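PDB 6EZS: beta-N-acetylglucosaminidase Nag2 from Vibrio harveyi, which probably hydrolyses terminal non-reducing N-acetyl-D-hexosamine residues from N-acetyl-beta-D-hexosaminides. Local coordinates for residues A436-N441 with W487-H492; D390-R395 with W444-A449. All coordinates share one frame; numbering follows the deposited sequence. Where two conformers were deposited one is given.

Followed from the N terminus, the chain first lays down 390-395, in the loop between helices 382-385 and 410-426. Beyond barrel strand 431-435 come 436-441 and, soon after, 444-449, whose pairing with 390-395 closes the 48-residue loop of interaction 2. The chain then runs through helices 448-457 and 464-479 and strand 483-487 to reach 487-492, closing the 45-residue loop of interaction 1. The segments therefore alternate, and the two closures cross. Interaction 1 joins the loops that follow neighbouring barrel strands 431-435 and 483-487, beside the sugar pocket; interaction 2 joins the 390-395 loop to the turn and first residues of helix 448-457. They touch where Pro440 packs on Tyr394 and Val439 on Trp444.

Interaction 1. Residues A436-N441 with W487-H492; sequences ADEVPN and WEEAQH. With NAG (2-acetamido-2-deoxy-beta-D-glucopyranose), chain C.
The indole of Trp487 has the carboxylate of Asp437 at its edge and the acetamido methyl of the bound sugar over one face. Asp437 OD1 lies 3.6 Å from Trp487 CD1, near the ring plane, and the two side chains run alongside each other with carboxylate and ring planes 60° apart. NAG C8 sits 3.4 Å above the indole plane, displaced from the ring centre, an apolar CH-pi-like contact that gives the methyl a floor. Asp437 OD2 lies 3.2 Å from NAG O7, a close approach of two acceptors, not a hydrogen bond. With CG anti to the carbonyl carbon (chi1 -62°), Asp437 curls back from its outward start to reach this place. A water 3.0 Å from Asp437 OD1 can donate to it, though other acceptors compete, and weakly accepts from Trp487 NE1, whose stronger partner is Glu367.

Both segments follow adjacent parallel strands of the TIM barrel, 431-435 and 483-487, at the mouth where Arg274, Asp532, Trp546 and Glu584 also hold the sugar. Asp437 and Glu438 form the consecutive Asp-Glu pair of family 20, in which the glutamate is the predicted proton donor and the aspartate probably orients the acetamido group. Glu438 has two conformers; in the one described it does not touch the sugar, and its nearness to the Glu489 carboxylate is doubtful. Away from the sugar, the methyls of Ala436 and Ala490 meet, CB to CB 3.7 Å, and Glu489 CB rests 3.8 Å from Ala436 O. The 3-10 turn carrying Glu489 and Ala490 starts with Ala490 N bonded to Trp487 O at 3.0 Å.

Interaction 2. Residues D390-R395 with W444-A449; sequences DTTEYR and WSKSPA
Thr392 and Lys446 supply the direct hydrogen bond of this contact: Lys446 N donates to Thr392 OG1 at 2.9 Å, with an N-H...O angle of 147°. The hydroxyl in turn donates a hydrogen bond within its own segment, Thr392 OG1 to Asp390 OD1 2.7 Å, meeting the carboxylate on its syn side, 19° out of plane. Thr392 OG1 is placed for both roles by its first torsion: chi1 -54° sets it opposite the carbonyl carbon. A weak bond from Thr392 N to the same Asp390 OD1, 3.4 Å long, is of the kind that makes an Asx turn.

A second polar link runs through water, which donates to Asp390 OD2 at 2.8 Å and accepts from Trp444 N at 2.9 Å.

The rest is van der Waals contact. Thr392 CG2 lies against the backbone at the start of the type I turn 444-447, 3.8 Å from Trp444 N. Lys446 CB meets two hydroxyls, Thr391 OG1 and, at 3.3 Å, Thr392 OG1, while the chain bends at chi2 and carries the amine off from the contact. Ser447 CB comes 3.4 Å from Asp390 OD1.

Ser447 is the N-cap of helix 448-457: its OG bonds to Cys450 N, and also to Glu387, which reaches Ala449 N as well. The contact thus fixes the turn leading into that helix to the loop before helix 410-426.

Asp390 accepts a hydrogen bond from the threonine on OD1 and one from the water on OD2. Because its hydrogen is engaged by Asp390, the Thr392 hydroxyl acts as the acceptor for Lys446 N.

Interaction 1. Residues A436-N441 with W487-H492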
loop_
_atom_site.group_PDB
_atom_site.type_symbol
_atom_site.label_atom_id
_atom_site.label_comp_id
_atom_site.label_asym_id
_atom_site.label_seq_id
_atom_site.Cartn_x
_atom_site.Cartn_y
_atom_site.Cartn_z
ATOM N N ALA A 436 12.327 10.313 -0.163
ATOM C CA ALA A 436 12.460 11.714 0.253
ATOM C C ALA A 436 11.468 12.119 1.367
ATOM O O ALA A 436 10.906 13.222 1.362
ATOM C CB ALA A 436 12.328 12.624 -0.958
ATOM N N ASP A 437 11.263 11.204 2.313
ATOM C CA ASP A 437 10.527 11.487 3.535
ATOM C C ASP A 437 11.317 12.492 4.365
ATOM O O ASP A 437 12.560 12.503 4.335
ATOM C CB ASP A 437 10.337 10.223 4.389
ATOM C CG ASP A 437 9.526 9.145 3.693
ATOM O OD1 ASP A 437 10.105 8.442 2.824
ATOM O OD2 ASP A 437 8.325 8.991 4.033
ATOM N N GLU A 438 10.577 13.325 5.096
ATOM C CA GLU A 438 11.147 14.249 6.084
ATOM C C GLU A 438 12.029 13.468 7.062
ATOM O O GLU A 438 11.624 12.419 7.572
ATOM C CB GLU A 438 10.019 15.055 6.797
ATOM C CG GLU A 438 9.913 15.012 8.322
ATOM C CD GLU A 438 8.573 15.536 8.825
ATOM O OE1 GLU A 438 7.554 15.360 8.120
ATOM O OE2 GLU A 438 8.534 16.126 9.925
ATOM N N VAL A 439 13.223 13.970 7.314
ATOM C CA VAL A 439 14.117 13.317 8.266
ATOM C C VAL A 439 13.690 13.687 9.693
ATOM O O VAL A 439 13.023 14.693 9.904
ATOM C CB VAL A 439 15.606 13.605 8.002
ATOM C CG1 VAL A 439 16.035 12.961 6.690
ATOM C CG2 VAL A 439 15.928 15.092 8.020
ATOM N N PRO A 440 14.018 12.842 10.665
ATOM C CA PRO A 440 13.680 13.180 12.032
ATOM C C PRO A 440 14.375 14.448 12.488
ATOM O O PRO A 440 15.479 14.753 12.029
ATOM C CB PRO A 440 14.194 11.967 12.826
ATOM C CG PRO A 440 14.177 10.845 11.844
ATOM C CD PRO A 440 14.599 11.493 10.560
ATOM N N ASN A 441 13.728 15.176 13.391
ATOM C CA ASN A 441 14.290 16.411 13.938
ATOM C C ASN A 441 15.644 16.214 14.672
ATOM O O ASN A 441 15.803 15.333 15.542
ATOM C CB ASN A 441 13.275 17.110 14.852
ATOM C CG ASN A 441 13.567 18.600 15.002
ATOM O OD1 ASN A 441 14.420 19.013 15.814
ATOM N ND2 ASN A 441 12.879 19.417 14.201
ATOM N N TRP A 487 7.923 11.808 -2.278
ATOM C CA TRP A 487 6.809 12.224 -1.429
ATOM C C TRP A 487 6.912 13.720 -1.191
ATOM O O TRP A 487 7.990 14.296 -1.264
ATOM C CB TRP A 487 6.828 11.513 -0.091
ATOM C CG TRP A 487 6.682 10.019 -0.140
ATOM C CD1 TRP A 487 7.589 9.098 0.325
ATOM C CD2 TRP A 487 5.571 9.262 -0.643
ATOM N NE1 TRP A 487 7.123 7.826 0.122
ATOM C CE2 TRP A 487 5.887 7.891 -0.469
ATOM C CE3 TRP A 487 4.333 9.609 -1.231
ATOM C CZ2 TRP A 487 5.027 6.871 -0.854
ATOM C CZ3 TRP A 487 3.475 8.592 -1.641
ATOM C CH2 TRP A 487 3.831 7.233 -1.449
ATOM N N GLU A 488 5.773 14.329 -0.880
ATOM C CA GLU A 488 5.610 15.803 -0.913
ATOM C C GLU A 488 6.625 16.711 -0.223
ATOM O O GLU A 488 6.778 17.870 -0.607
ATOM C CB GLU A 488 4.226 16.208 -0.484
ATOM C CG GLU A 488 3.728 15.530 0.760
ATOM C CD GLU A 488 2.587 16.295 1.353
ATOM O OE1 GLU A 488 2.496 16.259 2.607
ATOM O OE2 GLU A 488 1.825 16.936 0.563
ATOM N N GLU A 489 7.286 16.184 0.791
ATOM C CA GLU A 489 8.285 16.927 1.545
ATOM C C GLU A 489 9.488 17.363 0.706
ATOM O O GLU A 489 10.128 18.382 0.999
ATOM C CB GLU A 489 8.805 16.065 2.692
ATOM C CG GLU A 489 8.816 16.782 4.007
ATOM C CD GLU A 489 7.493 16.649 4.748
ATOM O OE1 GLU A 489 7.062 15.504 5.060
ATOM O OE2 GLU A 489 6.886 17.697 5.040
ATOM N N ALA A 490 9.803 16.547 -0.304
ATOM C CA ALA A 490 10.879 16.802 -1.254
ATOM C C ALA A 490 10.810 18.157 -1.933
ATOM O O ALA A 490 11.833 18.672 -2.337
ATOM C CB ALA A 490 10.890 15.717 -2.315
ATOM N N GLN A 491 9.602 18.700 -2.076
ATOM C CA GLN A 491 9.368 20.014 -2.696
ATOM C C GLN A 491 9.924 21.211 -1.919
ATOM O O GLN A 491 10.206 22.257 -2.512
ATOM C CB GLN A 491 7.861 20.218 -2.966
ATOM C CG GLN A 491 7.255 21.432 -2.269
ATOM C CD GLN A 491 5.791 21.297 -1.951
ATOM O OE1 GLN A 491 5.033 22.230 -2.196
ATOM N NE2 GLN A 491 5.385 20.162 -1.359
ATOM N N HIS A 492 10.028 21.074 -0.600
ATOM C CA HIS A 492 10.488 22.170 0.251
ATOM C C HIS A 492 11.994 22.235 0.209
ATOM O O HIS A 492 12.653 21.224 0.023
ATOM C CB HIS A 492 9.973 22.007 1.672
ATOM C CG HIS A 492 8.481 22.029 1.751
ATOM N ND1 HIS A 492 7.757 21.148 2.528
ATOM C CD2 HIS A 492 7.572 22.788 1.096
ATOM C CE1 HIS A 492 6.467 21.381 2.369
ATOM N NE2 HIS A 492 6.328 22.365 1.498
HETATM C C1 NAG C . 1.773 7.243 5.848
HETATM C C2 NAG C . 3.293 6.945 5.899
HETATM C C3 NAG C . 3.638 5.465 6.078
HETATM C C4 NAG C . 2.774 4.791 7.121
HETATM C C5 NAG C . 1.330 5.255 6.994
HETATM C C6 NAG C . 0.430 4.697 8.095
HETATM C C7 NAG C . 4.893 8.218 4.459
HETATM C C8 NAG C . 5.284 8.407 3.023
HETATM N N2 NAG C . 3.875 7.375 4.604
HETATM O O1 NAG C . 1.490 8.635 5.853
HETATM O O3 NAG C . 4.999 5.329 6.474
HETATM O O4 NAG C . 2.899 3.387 6.901
HETATM O O5 NAG C . 1.343 6.674 7.066
HETATM O O6 NAG C . -0.931 4.866 7.690
HETATM O O7 NAG C . 5.474 8.779 5.381
HETATM O O HOH W 1 8.262 6.076 2.357
#

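Interaction 2. Residues D390-R395 with W444-A449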
loop_
_atom_site.group_PDB
_atom_site.type_symbol
_atom_site.label_atom_id
_atom_site.label_comp_id
_atom_site.label_asym_id
_atom_site.label_seq_id
_atom_site.Cartn_x
_atom_site.Cartn_y
_atom_site.Cartn_z
ATOM N N ASP A 390 29.178 9.231 15.308
ATOM C CA ASP A 390 27.886 9.914 15.424
ATOM C C ASP A 390 27.247 9.582 16.773
ATOM O O ASP A 390 27.079 8.408 17.116
ATOM C CB ASP A 390 26.957 9.491 14.274
ATOM C CG ASP A 390 25.642 10.281 14.233
ATOM O OD1 ASP A 390 25.645 11.489 14.537
ATOM O OD2 ASP A 390 24.599 9.681 13.883
ATOM N N THR A 391 26.930 10.629 17.534
ATOM C CA THR A 391 26.306 10.511 18.863
ATOM C C THR A 391 24.908 11.133 18.901
ATOM O O THR A 391 24.303 11.239 19.972
ATOM C CB THR A 391 27.168 11.202 19.945
ATOM O OG1 THR A 391 27.308 12.596 19.634
ATOM C CG2 THR A 391 28.551 10.564 20.033
ATOM N N THR A 392 24.394 11.514 17.731
ATOM C CA THR A 392 23.146 12.256 17.613
ATOM C C THR A 392 21.967 11.455 18.147
ATOM O O THR A 392 21.755 10.314 17.741
ATOM C CB THR A 392 22.850 12.607 16.142
ATOM O OG1 THR A 392 23.967 13.298 15.569
ATOM C CG2 THR A 392 21.608 13.486 16.024
ATOM N N GLU A 393 21.208 12.071 19.045
ATOM C CA GLU A 393 19.991 11.484 19.592
ATOM C C GLU A 393 18.814 12.058 18.813
ATOM O O GLU A 393 18.625 13.280 18.764
ATOM C CB GLU A 393 19.846 11.796 21.083
ATOM C CG GLU A 393 21.075 11.425 21.909
ATOM C CD GLU A 393 20.822 11.411 23.414
ATOM O OE1 GLU A 393 21.383 10.516 24.086
ATOM O OE2 GLU A 393 20.081 12.287 23.932
ATOM N N TYR A 394 18.048 11.164 18.192
ATOM C CA TYR A 394 16.858 11.529 17.447
ATOM C C TYR A 394 15.855 10.387 17.478
ATOM O O TYR A 394 16.221 9.224 17.681
ATOM C CB TYR A 394 17.224 11.884 16.003
ATOM C CG TYR A 394 17.814 10.750 15.174
ATOM C CD1 TYR A 394 16.991 9.898 14.431
ATOM C CD2 TYR A 394 19.199 10.552 15.101
ATOM C CE1 TYR A 394 17.523 8.870 13.664
ATOM C CE2 TYR A 394 19.743 9.530 14.322
ATOM C CZ TYR A 394 18.897 8.699 13.606
ATOM O OH TYR A 394 19.407 7.693 12.835
ATOM N N ARG A 395 14.584 10.717 17.287
ATOM C CA ARG A 395 13.566 9.690 17.144
ATOM C C ARG A 395 12.709 9.911 15.901
ATOM O O ARG A 395 12.168 10.989 15.688
ATOM C CB ARG A 395 12.693 9.588 18.399
ATOM C CG ARG A 395 11.942 8.258 18.446
ATOM C CD ARG A 395 11.271 7.998 19.785
ATOM N NE ARG A 395 10.059 8.803 19.934
ATOM C CZ ARG A 395 9.940 9.927 20.643
ATOM N NH1 ARG A 395 8.757 10.543 20.671
ATOM N NH2 ARG A 395 10.961 10.439 21.335
ATOM N N TRP A 444 21.743 14.065 12.246
ATOM C CA TRP A 444 23.093 14.510 11.771
ATOM C C TRP A 444 23.731 15.664 12.563
ATOM O O TRP A 444 24.818 16.131 12.217
ATOM C CB TRP A 444 23.069 14.890 10.275
ATOM C CG TRP A 444 22.424 13.867 9.414
ATOM C CD1 TRP A 444 22.528 12.525 9.542
ATOM C CD2 TRP A 444 21.557 14.101 8.304
ATOM N NE1 TRP A 444 21.769 11.897 8.594
ATOM C CE2 TRP A 444 21.173 12.843 7.808
ATOM C CE3 TRP A 444 21.058 15.255 7.685
ATOM C CZ2 TRP A 444 20.325 12.694 6.711
ATOM C CZ3 TRP A 444 20.210 15.110 6.589
ATOM C CH2 TRP A 444 19.854 13.831 6.113
ATOM N N SER A 445 23.075 16.088 13.637
ATOM C CA SER A 445 23.425 17.303 14.355
ATOM C C SER A 445 24.746 17.189 15.098
ATOM O O SER A 445 25.452 18.183 15.231
ATOM C CB SER A 445 22.318 17.628 15.343
ATOM O OG SER A 445 22.481 18.928 15.840
ATOM N N LYS A 446 25.045 15.979 15.586
ATOM C CA LYS A 446 26.292 15.647 16.295
ATOM C C LYS A 446 27.200 14.714 15.487
ATOM O O LYS A 446 28.041 14.026 16.059
ATOM C CB LYS A 446 25.981 14.956 17.635
ATOM C CG LYS A 446 25.016 15.686 18.556
ATOM C CD LYS A 446 25.633 16.950 19.117
ATOM C CE LYS A 446 24.659 17.667 20.043
ATOM N NZ LYS A 446 25.294 18.867 20.666
ATOM N N SER A 447 27.021 14.668 14.170
ATOM C CA SER A 447 27.856 13.839 13.293
ATOM C C SER A 447 29.082 14.656 12.887
ATOM O O SER A 447 28.930 15.725 12.293
ATOM C CB SER A 447 27.061 13.398 12.049
ATOM O OG SER A 447 27.897 12.966 10.989
ATOM N N PRO A 448 30.298 14.178 13.225
ATOM C CA PRO A 448 31.517 14.886 12.781
ATOM C C PRO A 448 31.653 14.978 11.263
ATOM O O PRO A 448 31.913 16.057 10.736
ATOM C CB PRO A 448 32.653 14.045 13.383
ATOM C CG PRO A 448 32.051 13.399 14.581
ATOM C CD PRO A 448 30.615 13.130 14.219
ATOM N N ALA A 449 31.457 13.856 10.575
ATOM C CA ALA A 449 31.489 13.833 9.109
ATOM C C ALA A 449 30.538 14.860 8.470
ATOM O O ALA A 449 30.911 15.537 7.507
ATOM C CB ALA A 449 31.188 12.440 8.595
HETATM O O HOH W 2 22.795 11.425 12.628
#